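Local coordinates for protein adenylate kinase (Cryptosporidium parvum Iowa II, PDB 3BE4) that probably transfers a phosphoryl group from ATP to AMP, and here holds the two-nucleotide analogue bis(adenosine)-5'-pentaphosphate across its active site, at residues A[66-70]-A[91-97]; A[5-11]-A[110-116]. All blocks are in the same frame, centred on the assembly; numbering follows the deposited sequence.

Contact 1 (A[66-70]-A[91-97]); sequences DEIVL and FPRTIPQ. With AP5 (bis(adenosine)-5'-pentaphosphate), chain C.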
# COMPACT_ATOMS: atom_id res chain seq x y z
N ASP A 66 -4.21 13.09 8.66
CA ASP A 66 -3.17 12.31 9.32
C ASP A 66 -3.71 11.60 10.54
O ASP A 66 -3.39 10.41 10.80
CB ASP A 66 -2.07 13.22 9.77
CG ASP A 66 -1.17 13.67 8.57
OD1 ASP A 66 -1.09 13.01 7.44
OD2 ASP A 66 -0.45 14.74 8.70
N GLU A 67 -4.54 12.27 11.32
CA GLU A 67 -5.00 11.74 12.58
C GLU A 67 -5.95 10.55 12.38
O GLU A 67 -5.95 9.62 13.18
CB GLU A 67 -5.58 12.90 13.45
CG GLU A 67 -6.62 13.92 12.88
CD GLU A 67 -6.54 14.34 11.41
OE1 GLU A 67 -5.52 14.97 10.97
OE2 GLU A 67 -7.55 14.01 10.73
N ILE A 68 -6.74 10.60 11.36
CA ILE A 68 -7.67 9.53 11.05
C ILE A 68 -6.84 8.25 10.70
O ILE A 68 -7.12 7.14 11.24
CB ILE A 68 -8.52 9.94 9.84
CG1 ILE A 68 -9.49 11.02 10.36
CG2 ILE A 68 -9.36 8.77 9.35
CD1 ILE A 68 -10.30 11.73 9.24
N VAL A 69 -5.88 8.36 9.78
CA VAL A 69 -5.16 7.20 9.44
C VAL A 69 -4.24 6.73 10.54
O VAL A 69 -4.06 5.51 10.75
CB VAL A 69 -4.51 7.34 8.10
CG1 VAL A 69 -3.77 6.15 7.82
CG2 VAL A 69 -5.60 7.65 7.04
N LEU A 70 -3.59 7.65 11.27
CA LEU A 70 -2.78 7.20 12.42
C LEU A 70 -3.67 6.42 13.45
O LEU A 70 -3.22 5.43 14.00
CB LEU A 70 -2.22 8.44 13.11
CG LEU A 70 -0.90 8.83 12.43
CD1 LEU A 70 -0.50 10.34 12.73
CD2 LEU A 70 0.27 7.93 12.79
N PHE A 91 1.23 3.75 3.73
CA PHE A 91 1.32 4.46 5.05
C PHE A 91 2.70 4.13 5.51
O PHE A 91 3.09 2.96 5.45
CB PHE A 91 0.28 3.89 6.07
CG PHE A 91 0.45 4.47 7.42
CD1 PHE A 91 -0.29 5.60 7.81
CD2 PHE A 91 1.42 3.96 8.25
CE1 PHE A 91 -0.03 6.17 9.10
CE2 PHE A 91 1.63 4.54 9.54
CZ PHE A 91 0.95 5.65 9.93
N PRO A 92 3.38 5.06 6.09
CA PRO A 92 3.00 6.52 6.07
C PRO A 92 3.03 7.17 4.71
O PRO A 92 3.78 6.72 3.88
CB PRO A 92 4.17 7.19 6.92
CG PRO A 92 5.24 6.23 6.83
CD PRO A 92 4.65 4.81 6.75
N ARG A 93 2.32 8.27 4.50
CA ARG A 93 2.47 8.89 3.22
C ARG A 93 2.69 10.39 3.44
O ARG A 93 2.77 11.12 2.49
CB ARG A 93 1.33 8.36 2.18
CG ARG A 93 0.00 8.79 2.48
CD ARG A 93 -0.79 8.55 1.21
NE ARG A 93 -1.18 7.11 1.08
CZ ARG A 93 -1.67 6.63 -0.05
NH1 ARG A 93 -1.79 7.33 -1.19
NH2 ARG A 93 -2.09 5.33 -0.01
N THR A 94 2.87 10.84 4.70
CA THR A 94 3.28 12.22 4.99
C THR A 94 4.32 12.11 6.14
O THR A 94 4.40 11.11 6.86
CB THR A 94 2.14 13.12 5.52
OG1 THR A 94 1.67 12.58 6.80
CG2 THR A 94 1.02 13.21 4.54
N ILE A 95 5.06 13.18 6.36
CA ILE A 95 6.02 13.23 7.40
C ILE A 95 5.31 13.14 8.78
O ILE A 95 5.84 12.36 9.57
CB ILE A 95 6.95 14.56 7.28
CG1 ILE A 95 7.76 14.48 6.03
CG2 ILE A 95 7.85 14.62 8.49
CD1 ILE A 95 8.79 13.29 6.09
N PRO A 96 4.21 13.89 9.09
CA PRO A 96 3.50 13.65 10.38
C PRO A 96 3.07 12.21 10.60
O PRO A 96 3.15 11.71 11.70
CB PRO A 96 2.33 14.65 10.41
CG PRO A 96 2.89 15.75 9.48
CD PRO A 96 3.65 15.08 8.37
N GLN A 97 2.74 11.52 9.52
CA GLN A 97 2.42 10.03 9.72
C GLN A 97 3.63 9.23 10.05
O GLN A 97 3.51 8.30 10.82
CB GLN A 97 1.81 9.51 8.45
CG GLN A 97 0.41 10.09 8.26
CD GLN A 97 -0.26 9.61 6.92
OE1 GLN A 97 0.17 8.59 6.38
NE2 GLN A 97 -1.21 10.42 6.35
PA AP5 C . -4.71 3.24 -1.88
O1A AP5 C . -5.80 2.15 -1.97
O2A AP5 C . -3.45 2.94 -1.23
O3A AP5 C . -4.44 3.82 -3.35
PB AP5 C . -3.14 4.48 -3.99
O1B AP5 C . -2.32 5.12 -2.97
O2B AP5 C . -3.62 5.25 -5.22
O3B AP5 C . -2.35 3.08 -4.49
PG AP5 C . -2.93 1.84 -5.25
O1G AP5 C . -3.69 2.33 -6.43
O2G AP5 C . -3.59 0.99 -4.24
O3G AP5 C . -1.53 1.27 -5.71
PD AP5 C . -0.67 -0.08 -5.39
O1D AP5 C . -1.39 -0.83 -4.34
O2D AP5 C . 0.72 0.37 -5.21
O3D AP5 C . -0.70 -0.83 -6.80
PE AP5 C . -1.47 -2.18 -7.18
O1E AP5 C . -2.87 -2.01 -6.91
O2E AP5 C . -0.77 -3.39 -6.60
O5F AP5 C . -5.25 4.56 -1.15
C5F AP5 C . -6.58 4.91 -1.56
C4F AP5 C . -6.70 6.43 -1.11
O4F AP5 C . -7.00 6.42 0.26
C3F AP5 C . -5.53 7.32 -1.26
O3F AP5 C . -5.43 7.85 -2.57
C2F AP5 C . -5.96 8.39 -0.24
O2F AP5 C . -7.13 9.15 -0.73
C1F AP5 C . -6.43 7.56 0.94
N9A AP5 C . -5.32 7.18 1.77
C8A AP5 C . -4.84 5.85 1.88
N7A AP5 C . -3.83 5.80 2.73
C5A AP5 C . -3.66 7.10 3.25
C6A AP5 C . -2.80 7.60 4.21
N6A AP5 C . -1.76 7.00 4.79
N1A AP5 C . -2.96 8.99 4.45
C2A AP5 C . -3.95 9.64 3.87
N3A AP5 C . -4.81 9.19 2.93
C4A AP5 C . -4.69 7.81 2.67
O5J AP5 C . -1.14 -2.25 -8.72
C5J AP5 C . -1.81 -1.29 -9.68
C4J AP5 C . -1.96 -2.09 -10.99
O4J AP5 C . -0.73 -2.50 -11.60
C3J AP5 C . -2.89 -3.30 -10.81
O3J AP5 C . -3.69 -3.44 -11.97
C2J AP5 C . -1.83 -4.36 -10.83
O2J AP5 C . -2.35 -5.59 -11.31
C1J AP5 C . -0.79 -4.02 -11.80
N9B AP5 C . 0.57 -4.41 -11.58
C8B AP5 C . 1.20 -4.61 -10.35
N7B AP5 C . 2.49 -4.91 -10.59
C5B AP5 C . 2.69 -4.91 -11.95
C6B AP5 C . 3.86 -4.99 -12.77
N6B AP5 C . 5.05 -5.22 -12.21
N1B AP5 C . 3.70 -4.89 -14.12
C2B AP5 C . 2.44 -4.57 -14.66
N3B AP5 C . 1.31 -4.40 -13.92
C4B AP5 C . 1.44 -4.47 -12.54
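In the nucleotide pocket of this adenylate kinase, the N-terminal turn of helix 66-78 meets the start of helix 95-108 through D66, whose carboxylate is gripped by T94 and Q97. Both bonds fall on one oxygen: T94 OG1 donates to D66 OD1 at 2.9 Å from above the carboxylate plane, and Q97 NE2 reaches D66 OD1 at 2.8 Å on the anti side, the amide standing nearly perpendicular to the carboxylate. T94 is the N-cap of helix 95-108, its OG1 held between the backbone N and the carbonyl carbon (chi1 63°), where it also accepts from Q97 N. The Q97 amide in turn reads one adenine of AP5: Q97 OE1 accepts from AP5 N6A at 3.0 Å with a fairly straight bond, while Q97 NE2 donates to AP5 N1A. As in other adenylate kinases, this is probably the AMP adenine site of the P-loop kinase fold, and D66 and R93 N, which donates to Q97 OE1, hold the amide in the matching orientation. The imidazole part of the same adenine lies over one face of the R93 guanidinium, offset toward its rim; R93 NH1 donates to AP5 O1B at 2.9 Å, NH2 bonds the same oxygen, and NE donates to G90 O. Alongside, the modelled conformer of V69 packs CG1 obliquely on F91, and L70 CD2 meets the ring edge at F91 CZ, 3.7 Å away.

Contact 2 (A[5-11]-A[110-116]); sequences KHNLILI and DSLTSVI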
# COMPACT_ATOMS: atom_id res chain seq x y z
N LYS A 5 9.65 -12.95 10.47
CA LYS A 5 9.22 -11.57 10.75
C LYS A 5 10.07 -10.51 10.21
O LYS A 5 11.32 -10.57 10.33
CB LYS A 5 9.16 -11.37 12.31
CG LYS A 5 8.82 -9.93 12.79
CD LYS A 5 8.50 -9.83 14.30
CE LYS A 5 8.45 -8.36 14.68
NZ LYS A 5 8.02 -8.17 16.11
N HIS A 6 9.40 -9.52 9.55
CA HIS A 6 10.03 -8.25 9.22
C HIS A 6 9.04 -7.21 9.54
O HIS A 6 7.84 -7.44 9.53
CB HIS A 6 10.24 -8.18 7.66
CG HIS A 6 11.26 -9.13 7.13
ND1 HIS A 6 10.99 -10.46 6.89
CD2 HIS A 6 12.56 -8.95 6.80
CE1 HIS A 6 12.10 -11.07 6.46
NE2 HIS A 6 13.05 -10.16 6.38
N ASN A 7 9.52 -5.99 9.77
CA ASN A 7 8.69 -4.79 10.00
C ASN A 7 9.00 -3.88 8.86
O ASN A 7 10.02 -3.20 8.85
CB ASN A 7 8.98 -4.08 11.36
CG ASN A 7 8.52 -4.97 12.53
OD1 ASN A 7 7.72 -5.86 12.34
ND2 ASN A 7 9.03 -4.71 13.74
N LEU A 8 8.07 -3.85 7.91
CA LEU A 8 8.39 -3.32 6.53
C LEU A 8 7.43 -2.19 6.18
O LEU A 8 6.27 -2.19 6.52
CB LEU A 8 8.13 -4.28 5.38
CG LEU A 8 8.89 -5.54 5.50
CD1 LEU A 8 8.45 -6.44 4.40
CD2 LEU A 8 10.37 -5.31 5.42
N ILE A 9 7.98 -1.18 5.52
CA ILE A 9 7.12 -0.16 4.85
C ILE A 9 7.44 -0.25 3.35
O ILE A 9 8.59 -0.36 2.99
CB ILE A 9 7.54 1.26 5.35
CG1 ILE A 9 7.18 1.46 6.85
CG2 ILE A 9 6.76 2.36 4.59
CD1 ILE A 9 7.58 2.84 7.40
N LEU A 10 6.40 -0.25 2.54
CA LEU A 10 6.57 -0.03 1.09
C LEU A 10 6.18 1.45 0.74
O LEU A 10 5.11 1.94 1.15
CB LEU A 10 5.64 -0.95 0.36
CG LEU A 10 5.81 -2.45 0.71
CD1 LEU A 10 4.97 -3.23 -0.25
CD2 LEU A 10 7.23 -2.87 0.66
N ILE A 11 7.04 2.23 0.05
CA ILE A 11 6.62 3.57 -0.33
C ILE A 11 6.73 3.54 -1.88
O ILE A 11 7.64 2.94 -2.47
CB ILE A 11 7.73 4.58 0.12
CG1 ILE A 11 7.71 4.72 1.63
CG2 ILE A 11 7.39 6.02 -0.43
CD1 ILE A 11 8.94 5.58 2.08
N ASP A 110 9.38 -1.95 19.50
CA ASP A 110 9.72 -2.61 18.24
C ASP A 110 10.33 -1.53 17.32
O ASP A 110 10.36 -0.32 17.64
CB ASP A 110 8.51 -3.37 17.70
CG ASP A 110 8.90 -4.67 16.88
OD1 ASP A 110 10.11 -4.93 16.58
OD2 ASP A 110 7.96 -5.44 16.51
N SER A 111 10.92 -1.95 16.22
CA SER A 111 11.53 -0.99 15.28
C SER A 111 11.31 -1.51 13.84
O SER A 111 11.06 -2.72 13.64
CB SER A 111 13.02 -0.86 15.51
OG SER A 111 13.57 -2.18 15.43
N LEU A 112 11.46 -0.60 12.87
CA LEU A 112 11.39 -1.00 11.46
C LEU A 112 12.59 -1.81 11.00
O LEU A 112 13.73 -1.50 11.39
CB LEU A 112 11.36 0.31 10.62
CG LEU A 112 10.08 1.07 10.80
CD1 LEU A 112 10.06 2.54 10.18
CD2 LEU A 112 8.88 0.31 10.23
N THR A 113 12.36 -2.87 10.18
CA THR A 113 13.38 -3.60 9.54
C THR A 113 13.90 -2.90 8.28
O THR A 113 15.12 -2.81 8.03
CB THR A 113 12.80 -5.02 9.09
OG1 THR A 113 12.35 -5.60 10.23
CG2 THR A 113 13.90 -5.95 8.42
N SER A 114 12.98 -2.53 7.38
CA SER A 114 13.41 -2.14 6.05
C SER A 114 12.29 -1.28 5.52
O SER A 114 11.13 -1.50 5.89
CB SER A 114 13.47 -3.35 5.04
OG SER A 114 14.68 -4.10 5.30
N VAL A 115 12.66 -0.35 4.65
CA VAL A 115 11.66 0.44 3.90
C VAL A 115 12.06 0.21 2.44
O VAL A 115 13.25 0.33 2.06
CB VAL A 115 11.78 1.96 4.25
CG1 VAL A 115 10.89 2.79 3.34
CG2 VAL A 115 11.41 2.22 5.73
N ILE A 116 11.09 -0.09 1.60
CA ILE A 116 11.41 -0.45 0.20
C ILE A 116 10.69 0.58 -0.64
O ILE A 116 9.44 0.71 -0.60
CB ILE A 116 10.86 -1.85 -0.16
CG1 ILE A 116 11.67 -2.84 0.67
CG2 ILE A 116 11.15 -2.19 -1.67
CD1 ILE A 116 11.31 -4.40 0.43
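N7 and T113 meet just ahead of the parallel pairing of strands 7-12 and 114-119, and the backbone of N7 is satisfied at both its N-H and its carbonyl. N7 N donates to T113 OG1 at 2.9 Å in a nearly straight bond; chi1 of -57° sets the hydroxyl beside its own backbone N, where it faces N7 N. N7 O takes T113 N on a lone pair at 2.7 Å, with S114 N adding a weak bond. The N7 side chain continues the grip: ND2 points at S111 O, 2.8 Å away and within the amide plane, and also donates to D110 OD2 from above the carboxylate. K5, fully extended, brings NZ to D110 OD2 at 2.8 Å on the syn side, forming a salt bridge from the opposite face of that plane; NZ has a second acceptor in V83 O. Then parallel pairing proper takes over: I9 N donates to S114 O, I9 O accepts from I116 N at 2.9 Å, and I11 N donates to I116 O. On one face I9 CD1 meets L112 CD1 at 3.7 Å and I11 CD1 meets V115 CG1 at 3.6 Å; on the other L10 CD2 lies beside I116 CB. Strand 7-12 is central in the five-stranded parallel sheet, bonded on its other edge to strand 86-89; I9, I11, L112 and V115 pack against helix 186-192, while L10 faces helix 18-29.

How the contacts relate
Contact 2 belongs to the central sheet, its strand residues mostly buried (S114 only partly) and its polar end at K5 and D110 nearer the surface, whereas contact 1 joins two helix starts beside the bound nucleotide, with F91, T94 and Q97 buried and P96 exposed. Contact 2 relies mainly on backbone bonds, supplemented by side chains where regular pairing has not yet begun; the hydrogen bonds across contact 1 are all between side chains and share one carboxylate oxygen. The two meet where P92 CD packs on I9 CD1 at 3.6 Å, and helix 186-192 touches side chains of both. Helix 95-108 precedes strand 114-119, and contact 1 lies nested within the loop that contact 2 closes.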